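Side-chain contacts in fervidolysin (Fervidobacterium pennivorans, PDB 1R6V), which degrades keratin into peptides as a subtilisin-like, calcium-binding serine protease, allowing the bacterium to grow on native feathers: residues G22-D26 with G27-E31; G252-W255 with A256-G260; Y275-K278 with E279-Y283. The protein carries 1 engineered substitution. All coordinates share one frame; numbering follows the deposited sequence.

Interaction 1 of 3, residues G22-D26 with G27-E31; sequences GELRD and GEYTE
With CG set between its backbone N and carbonyl carbon (chi1 65°), Y29 folds its ring back over the incoming chain and meets L24, whose CG lies 3.7 Å from Y29 CZ. The leucine comes from one face: L24 CD1 sits 4.3 Å above the ring plane, displaced toward the rim. The phenol carbons CD2 and CE2 also run past the carbonyl oxygen of R25, with Y29 CD2 3.2 Å from R25 O. That same oxygen closes a type II beta turn from R25 to E28 by accepting E28 N at 2.9 Å, with an N-H...O angle of 155°. G27, at the third position of the turn, has the positive phi that favours glycine. Beside it the aliphatic parts of R25 and E28 run alongside one another, CG to CG 3.6 Å, while the R25 guanidinium turns away to a salt bridge, R25 NH1 to E23 OE1 at 2.9 Å. One water joins Y29 OH, at 2.8 Å, to D26 OD1. Were Y29 an alanine, L24 would probably lose the ring it packs on and the water its phenol partner. Within the prodomain, L24 and Y29 also rest on V74 of helix 74-81. The chemistry is therefore divided: the apolar contact of L24 and Y29 faces that helix, while R25, D26 and the bridging water form the polar side of the turn.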
loop_
_atom_site.group_PDB
_atom_site.type_symbol
_atom_site.label_atom_id
_atom_site.label_comp_id
_atom_site.label_asym_id
_atom_site.label_seq_id
_atom_site.Cartn_x
_atom_site.Cartn_y
_atom_site.Cartn_z
ATOM N N GLY A 22 2.063 6.098 -10.694
ATOM C CA GLY A 22 0.972 5.578 -9.890
ATOM C C GLY A 22 -0.346 5.762 -10.622
ATOM O O GLY A 22 -0.584 6.799 -11.247
ATOM N N GLU A 23 -1.219 4.763 -10.546
ATOM C CA GLU A 23 -2.502 4.834 -11.232
ATOM C C GLU A 23 -3.338 6.007 -10.755
ATOM O O GLU A 23 -3.447 6.259 -9.557
ATOM C CB GLU A 23 -3.291 3.534 -11.031
ATOM C CG GLU A 23 -4.666 3.561 -11.701
ATOM C CD GLU A 23 -5.422 2.246 -11.593
ATOM O OE1 GLU A 23 -6.564 2.182 -12.097
ATOM O OE2 GLU A 23 -4.882 1.292 -11.009
ATOM N N LEU A 24 -3.923 6.723 -11.712
ATOM C CA LEU A 24 -4.763 7.880 -11.435
ATOM C C LEU A 24 -6.234 7.502 -11.559
ATOM O O LEU A 24 -6.677 7.057 -12.618
ATOM C CB LEU A 24 -4.425 9.004 -12.418
ATOM C CG LEU A 24 -3.507 10.140 -11.943
ATOM C CD1 LEU A 24 -2.391 9.625 -11.082
ATOM C CD2 LEU A 24 -2.987 10.910 -13.147
ATOM N N ARG A 25 -6.976 7.686 -10.471
ATOM C CA ARG A 25 -8.401 7.365 -10.403
ATOM C C ARG A 25 -9.158 8.594 -9.906
ATOM O O ARG A 25 -8.856 9.107 -8.835
ATOM C CB ARG A 25 -8.606 6.223 -9.413
ATOM C CG ARG A 25 -9.987 5.628 -9.402
ATOM C CD ARG A 25 -10.118 4.657 -10.548
ATOM N NE ARG A 25 -10.791 3.435 -10.131
ATOM C CZ ARG A 25 -10.355 2.212 -10.410
ATOM N NH1 ARG A 25 -9.237 2.046 -11.108
ATOM N NH2 ARG A 25 -11.042 1.157 -9.995
ATOM N N ASP A 26 -10.144 9.071 -10.665
ATOM C CA ASP A 26 -10.889 10.250 -10.227
ATOM C C ASP A 26 -11.407 10.120 -8.800
ATOM O O ASP A 26 -11.926 9.075 -8.409
ATOM C CB ASP A 26 -12.062 10.529 -11.172
ATOM C CG ASP A 26 -11.602 10.939 -12.550
ATOM O OD1 ASP A 26 -10.810 11.904 -12.636
ATOM O OD2 ASP A 26 -12.026 10.300 -13.540
ATOM N N GLY A 27 -11.247 11.190 -8.026
ATOM C CA GLY A 27 -11.708 11.197 -6.650
ATOM C C GLY A 27 -10.919 10.323 -5.693
ATOM O O GLY A 27 -11.216 10.293 -4.501
ATOM N N GLU A 28 -9.914 9.616 -6.197
ATOM C CA GLU A 28 -9.126 8.743 -5.332
ATOM C C GLU A 28 -7.770 9.290 -4.920
ATOM O O GLU A 28 -7.003 8.585 -4.272
ATOM C CB GLU A 28 -8.932 7.375 -5.987
ATOM C CG GLU A 28 -10.144 6.463 -5.915
ATOM C CD GLU A 28 -10.600 6.183 -4.484
ATOM O OE1 GLU A 28 -9.784 6.309 -3.538
ATOM O OE2 GLU A 28 -11.780 5.818 -4.306
ATOM N N TYR A 29 -7.453 10.527 -5.291
ATOM C CA TYR A 29 -6.165 11.078 -4.906
ATOM C C TYR A 29 -6.168 12.581 -4.679
ATOM O O TYR A 29 -7.029 13.307 -5.190
ATOM C CB TYR A 29 -5.092 10.674 -5.934
ATOM C CG TYR A 29 -5.283 11.234 -7.331
ATOM C CD1 TYR A 29 -4.724 12.461 -7.686
ATOM C CD2 TYR A 29 -6.026 10.542 -8.290
ATOM C CE1 TYR A 29 -4.896 12.993 -8.963
ATOM C CE2 TYR A 29 -6.206 11.065 -9.577
ATOM C CZ TYR A 29 -5.634 12.300 -9.902
ATOM O OH TYR A 29 -5.818 12.852 -11.157
ATOM N N THR A 30 -5.208 13.044 -3.889
ATOM C CA THR A 30 -5.080 14.458 -3.579
ATOM C C THR A 30 -4.434 15.174 -4.751
ATOM O O THR A 30 -3.406 14.748 -5.256
ATOM C CB THR A 30 -4.221 14.660 -2.329
ATOM O OG1 THR A 30 -4.848 13.989 -1.228
ATOM C CG2 THR A 30 -4.070 16.150 -2.005
ATOM N N GLU A 31 -5.042 16.271 -5.179
ATOM C CA GLU A 31 -4.510 17.020 -6.306
ATOM C C GLU A 31 -3.343 17.932 -5.919
ATOM O O GLU A 31 -3.149 18.253 -4.739
ATOM C CB GLU A 31 -5.639 17.856 -6.925
ATOM C CG GLU A 31 -5.275 18.523 -8.237
ATOM C CD GLU A 31 -4.919 17.517 -9.316
ATOM O OE1 GLU A 31 -5.836 16.963 -9.969
ATOM O OE2 GLU A 31 -3.715 17.279 -9.501
HETATM O O HOH W 1 -7.633 11.322 -12.601
#

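Interaction 2 of 3, residues G252-W255 with A256-G260; sequences GIIW and ATDHG
W255 and H259 stack face to face, four residues apart, where helix 246-258 of the subtilisin-like catalytic domain ends in a Schellman motif. The six-membered ring of W255 and the H259 ring have centroids 3.9 Å apart and planes only 9° from parallel; H259 CD2 lies over the centre of the indole. The tryptophan reaches this position with CG anti to the backbone N, and the stacking of Y180 on W255 adds a further aromatic partner. Each carbonyl from G252 to W255 receives the amide four residues on. The bond from D258 N to I254 O is fairly straight, with an N-H...O angle of 165°, whereas H259 N reaches W255 O at 134°, a bent bond at the residue where helical backbone angles end. Beyond it G260, with positive phi, donates its N to T257 O, and the amide of A261 turns back to A256 O, so A256 O and T257 O still find donors. Among the side chains, D258 OD1 is satisfied by Y283 OH of helix 275-286, while its other oxygen, D258 OD2, lies 3.5 Å from I254 CG2. The buried T257 hydroxyl is satisfied within its own helix by donating to the backbone. I253 O consequently takes two donors from one residue: T257 OG1 at 2.9 Å and T257 N at 3.0 Å, approaching from opposite faces of the carbonyl plane.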
loop_
_atom_site.group_PDB
_atom_site.type_symbol
_atom_site.label_atom_id
_atom_site.label_comp_id
_atom_site.label_asym_id
_atom_site.label_seq_id
_atom_site.Cartn_x
_atom_site.Cartn_y
_atom_site.Cartn_z
ATOM N N GLY A 252 5.803 10.075 9.417
ATOM C CA GLY A 252 5.461 9.726 10.793
ATOM C C GLY A 252 5.839 8.294 11.158
ATOM O O GLY A 252 6.275 8.024 12.283
ATOM N N ILE A 253 5.671 7.373 10.211
ATOM C CA ILE A 253 6.011 5.964 10.445
ATOM C C ILE A 253 7.518 5.823 10.565
ATOM O O ILE A 253 8.023 5.103 11.429
ATOM C CB ILE A 253 5.493 5.070 9.299
ATOM C CG1 ILE A 253 3.974 4.898 9.449
ATOM C CG2 ILE A 253 6.193 3.694 9.302
ATOM C CD1 ILE A 253 3.315 4.242 8.231
ATOM N N ILE A 254 8.233 6.536 9.707
ATOM C CA ILE A 254 9.698 6.495 9.768
ATOM C C ILE A 254 10.181 7.097 11.100
ATOM O O ILE A 254 11.077 6.561 11.763
ATOM C CB ILE A 254 10.332 7.274 8.585
ATOM C CG1 ILE A 254 10.429 6.394 7.326
ATOM C CG2 ILE A 254 11.781 7.652 8.948
ATOM C CD1 ILE A 254 9.155 5.706 6.869
ATOM N N TRP A 255 9.594 8.223 11.491
ATOM C CA TRP A 255 9.958 8.876 12.741
ATOM C C TRP A 255 9.725 7.917 13.915
ATOM O O TRP A 255 10.588 7.743 14.779
ATOM C CB TRP A 255 9.095 10.124 12.942
ATOM C CG TRP A 255 9.555 11.045 14.024
ATOM C CD1 TRP A 255 10.379 12.137 13.888
ATOM C CD2 TRP A 255 9.190 10.988 15.411
ATOM N NE1 TRP A 255 10.540 12.761 15.109
ATOM C CE2 TRP A 255 9.824 12.076 16.058
ATOM C CE3 TRP A 255 8.390 10.120 16.174
ATOM C CZ2 TRP A 255 9.677 12.318 17.435
ATOM C CZ3 TRP A 255 8.247 10.362 17.549
ATOM C CH2 TRP A 255 8.887 11.451 18.158
ATOM N N ALA A 256 8.553 7.288 13.943
ATOM C CA ALA A 256 8.225 6.369 15.035
ATOM C C ALA A 256 9.198 5.197 15.108
ATOM O O ALA A 256 9.603 4.768 16.196
ATOM C CB ALA A 256 6.797 5.845 14.866
ATOM N N THR A 257 9.540 4.658 13.947
ATOM C CA THR A 257 10.481 3.543 13.876
ATOM C C THR A 257 11.854 3.980 14.383
ATOM O O THR A 257 12.490 3.295 15.192
ATOM C CB THR A 257 10.640 3.056 12.426
ATOM O OG1 THR A 257 9.375 2.577 11.947
ATOM C CG2 THR A 257 11.683 1.927 12.337
ATOM N N ASP A 258 12.302 5.125 13.888
ATOM C CA ASP A 258 13.605 5.662 14.264
ATOM C C ASP A 258 13.683 6.023 15.736
ATOM O O ASP A 258 14.770 6.029 16.314
ATOM C CB ASP A 258 13.940 6.908 13.443
ATOM C CG ASP A 258 14.289 6.590 12.007
ATOM O OD1 ASP A 258 14.444 5.398 11.658
ATOM O OD2 ASP A 258 14.414 7.547 11.219
ATOM N N HIS A 259 12.539 6.339 16.339
ATOM C CA HIS A 259 12.501 6.717 17.736
ATOM C C HIS A 259 12.092 5.600 18.679
ATOM O O HIS A 259 11.673 5.859 19.806
ATOM C CB HIS A 259 11.602 7.945 17.920
ATOM C CG HIS A 259 12.221 9.208 17.410
ATOM N ND1 HIS A 259 12.736 10.173 18.251
ATOM C CD2 HIS A 259 12.519 9.611 16.151
ATOM C CE1 HIS A 259 13.330 11.109 17.532
ATOM N NE2 HIS A 259 13.215 10.792 16.255
ATOM N N GLY A 260 12.192 4.361 18.209
ATOM C CA GLY A 260 11.928 3.244 19.091
ATOM C C GLY A 260 10.602 2.524 19.200
ATOM O O GLY A 260 10.518 1.593 20.009
#

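Interaction 3 of 3, residues Y275-K278 with E279-Y283; sequences YTMK and EAFDY
K278 and D282 form an i to i+4 salt bridge on helix 275-286, the crossover helix between parallel strands 263-269 and 290-294 of a beta-alpha-beta unit. The lysine chain, bent at chi2 and again at chi4 (68°), brings K278 NZ to 2.8 Å from D282 OD2, which accepts through its syn lone pair. A water bridges K278 NZ to the other carboxylate oxygen, accepting from K278 NZ at 3.0 Å and donating to D282 OD1 at 2.8 Å. K278 NZ also bonds to R489 O, and both side chains touch P491 of strand 487-494. On another side of the helix M277 meets F281 in a Met-aromatic contact: M277 SD lies 5.2 Å from the F281 ring centroid and 80° off its normal, which places the sulfur at the edge. M277 CG adds an apolar approach to F281 CD1, and F281 also packs on M291 and V293. The helical bond from F281 N to M277 O links the same two residues through the backbone. The two pairs thus differ in chemistry: the buried ammonium is held by a carboxylate, a carbonyl and a water, which probably offsets the cost of its charge, while the contact of M277 with F281 is largely dispersive and has no charge to satisfy.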
loop_
_atom_site.group_PDB
_atom_site.type_symbol
_atom_site.label_atom_id
_atom_site.label_comp_id
_atom_site.label_asym_id
_atom_site.label_seq_id
_atom_site.Cartn_x
_atom_site.Cartn_y
_atom_site.Cartn_z
ATOM N N TYR A 275 3.202 2.990 -3.470
ATOM C CA TYR A 275 4.538 2.415 -3.355
ATOM C C TYR A 275 5.262 3.038 -2.184
ATOM O O TYR A 275 6.111 2.404 -1.536
ATOM C CB TYR A 275 5.334 2.625 -4.631
ATOM C CG TYR A 275 4.926 1.652 -5.708
ATOM C CD1 TYR A 275 3.851 1.925 -6.546
ATOM C CD2 TYR A 275 5.609 0.443 -5.874
ATOM C CE1 TYR A 275 3.467 1.020 -7.533
ATOM C CE2 TYR A 275 5.229 -0.468 -6.860
ATOM C CZ TYR A 275 4.159 -0.162 -7.683
ATOM O OH TYR A 275 3.810 -1.026 -8.692
ATOM N N THR A 276 4.950 4.301 -1.921
ATOM C CA THR A 276 5.553 5.001 -0.802
ATOM C C THR A 276 5.119 4.389 0.521
ATOM O O THR A 276 5.948 4.139 1.403
ATOM C CB THR A 276 5.164 6.489 -0.815
ATOM O OG1 THR A 276 5.719 7.089 -1.983
ATOM C CG2 THR A 276 5.719 7.226 0.427
ATOM N N MET A 277 3.820 4.137 0.668
ATOM C CA MET A 277 3.344 3.552 1.917
ATOM C C MET A 277 3.876 2.126 2.106
ATOM O O MET A 277 4.143 1.702 3.237
ATOM C CB MET A 277 1.812 3.547 1.971
ATOM C CG MET A 277 1.268 3.317 3.396
ATOM S SD MET A 277 1.730 4.617 4.636
ATOM C CE MET A 277 0.927 6.157 3.734
ATOM N N LYS A 278 4.032 1.402 0.999
ATOM C CA LYS A 278 4.553 0.029 1.018
ATOM C C LYS A 278 5.961 0.120 1.588
ATOM O O LYS A 278 6.349 -0.626 2.493
ATOM C CB LYS A 278 4.619 -0.531 -0.414
ATOM C CG LYS A 278 5.177 -1.959 -0.557
ATOM C CD LYS A 278 4.121 -2.988 -0.223
ATOM C CE LYS A 278 4.514 -4.388 -0.692
ATOM N NZ LYS A 278 5.669 -4.976 0.062
ATOM N N GLU A 279 6.723 1.068 1.054
ATOM C CA GLU A 279 8.101 1.256 1.510
ATOM C C GLU A 279 8.182 1.605 2.988
ATOM O O GLU A 279 9.063 1.137 3.707
ATOM C CB GLU A 279 8.796 2.364 0.712
ATOM C CG GLU A 279 9.257 1.981 -0.657
ATOM C CD GLU A 279 10.299 0.867 -0.640
ATOM O OE1 GLU A 279 11.421 1.061 -0.131
ATOM O OE2 GLU A 279 9.985 -0.206 -1.148
ATOM N N ALA A 280 7.263 2.443 3.455
ATOM C CA ALA A 280 7.264 2.836 4.853
ATOM C C ALA A 280 6.913 1.651 5.766
ATOM O O ALA A 280 7.528 1.458 6.819
ATOM C CB ALA A 280 6.282 3.967 5.062
ATOM N N PHE A 281 5.900 0.889 5.379
ATOM C CA PHE A 281 5.524 -0.269 6.170
ATOM C C PHE A 281 6.634 -1.298 6.189
ATOM O O PHE A 281 6.911 -1.890 7.236
ATOM C CB PHE A 281 4.235 -0.896 5.640
ATOM C CG PHE A 281 3.017 -0.421 6.359
ATOM C CD1 PHE A 281 2.609 0.909 6.271
ATOM C CD2 PHE A 281 2.312 -1.289 7.183
ATOM C CE1 PHE A 281 1.502 1.381 7.014
ATOM C CE2 PHE A 281 1.202 -0.835 7.932
ATOM C CZ PHE A 281 0.802 0.498 7.846
ATOM N N ASP A 282 7.282 -1.495 5.046
ATOM C CA ASP A 282 8.369 -2.469 4.956
ATOM C C ASP A 282 9.592 -1.988 5.744
ATOM O O ASP A 282 10.334 -2.793 6.304
ATOM C CB ASP A 282 8.717 -2.736 3.482
ATOM C CG ASP A 282 7.609 -3.492 2.742
ATOM O OD1 ASP A 282 6.638 -3.933 3.412
ATOM O OD2 ASP A 282 7.711 -3.644 1.500
ATOM N N TYR A 283 9.802 -0.670 5.779
ATOM C CA TYR A 283 10.902 -0.076 6.542
ATOM C C TYR A 283 10.694 -0.391 8.024
ATOM O O TYR A 283 11.600 -0.822 8.737
ATOM C CB TYR A 283 10.890 1.442 6.380
ATOM C CG TYR A 283 11.948 2.200 7.161
ATOM C CD1 TYR A 283 13.215 2.414 6.621
ATOM C CD2 TYR A 283 11.655 2.771 8.406
ATOM C CE1 TYR A 283 14.160 3.191 7.297
ATOM C CE2 TYR A 283 12.588 3.544 9.087
ATOM C CZ TYR A 283 13.839 3.751 8.525
ATOM O OH TYR A 283 14.774 4.515 9.179
HETATM O O HOH W 2 4.278 -5.211 2.743
#

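Along the chain, interaction 1 comes first, in the propeptide loop before strand 33-38, followed by interactions 2 and 3 in the catalytic domain. Interactions 2 and 3 have centres about 13 Å apart and touch directly: helices 246-258 and 275-286 meet through I253 CD1 and F281 CE1, 3.6 Å apart, and through T257 against Y283. Strand 263-269 lies between these helices in sequence. Interaction 1 touches neither; its centre is about 27 Å from that of interaction 2 and about 19 Å from that of interaction 3, whose nearest atoms are about 6 Å away. The prodomain nevertheless approaches the second helix, since T276 bonds to Y91 and E93, so propeptide and protease are seen in contact here.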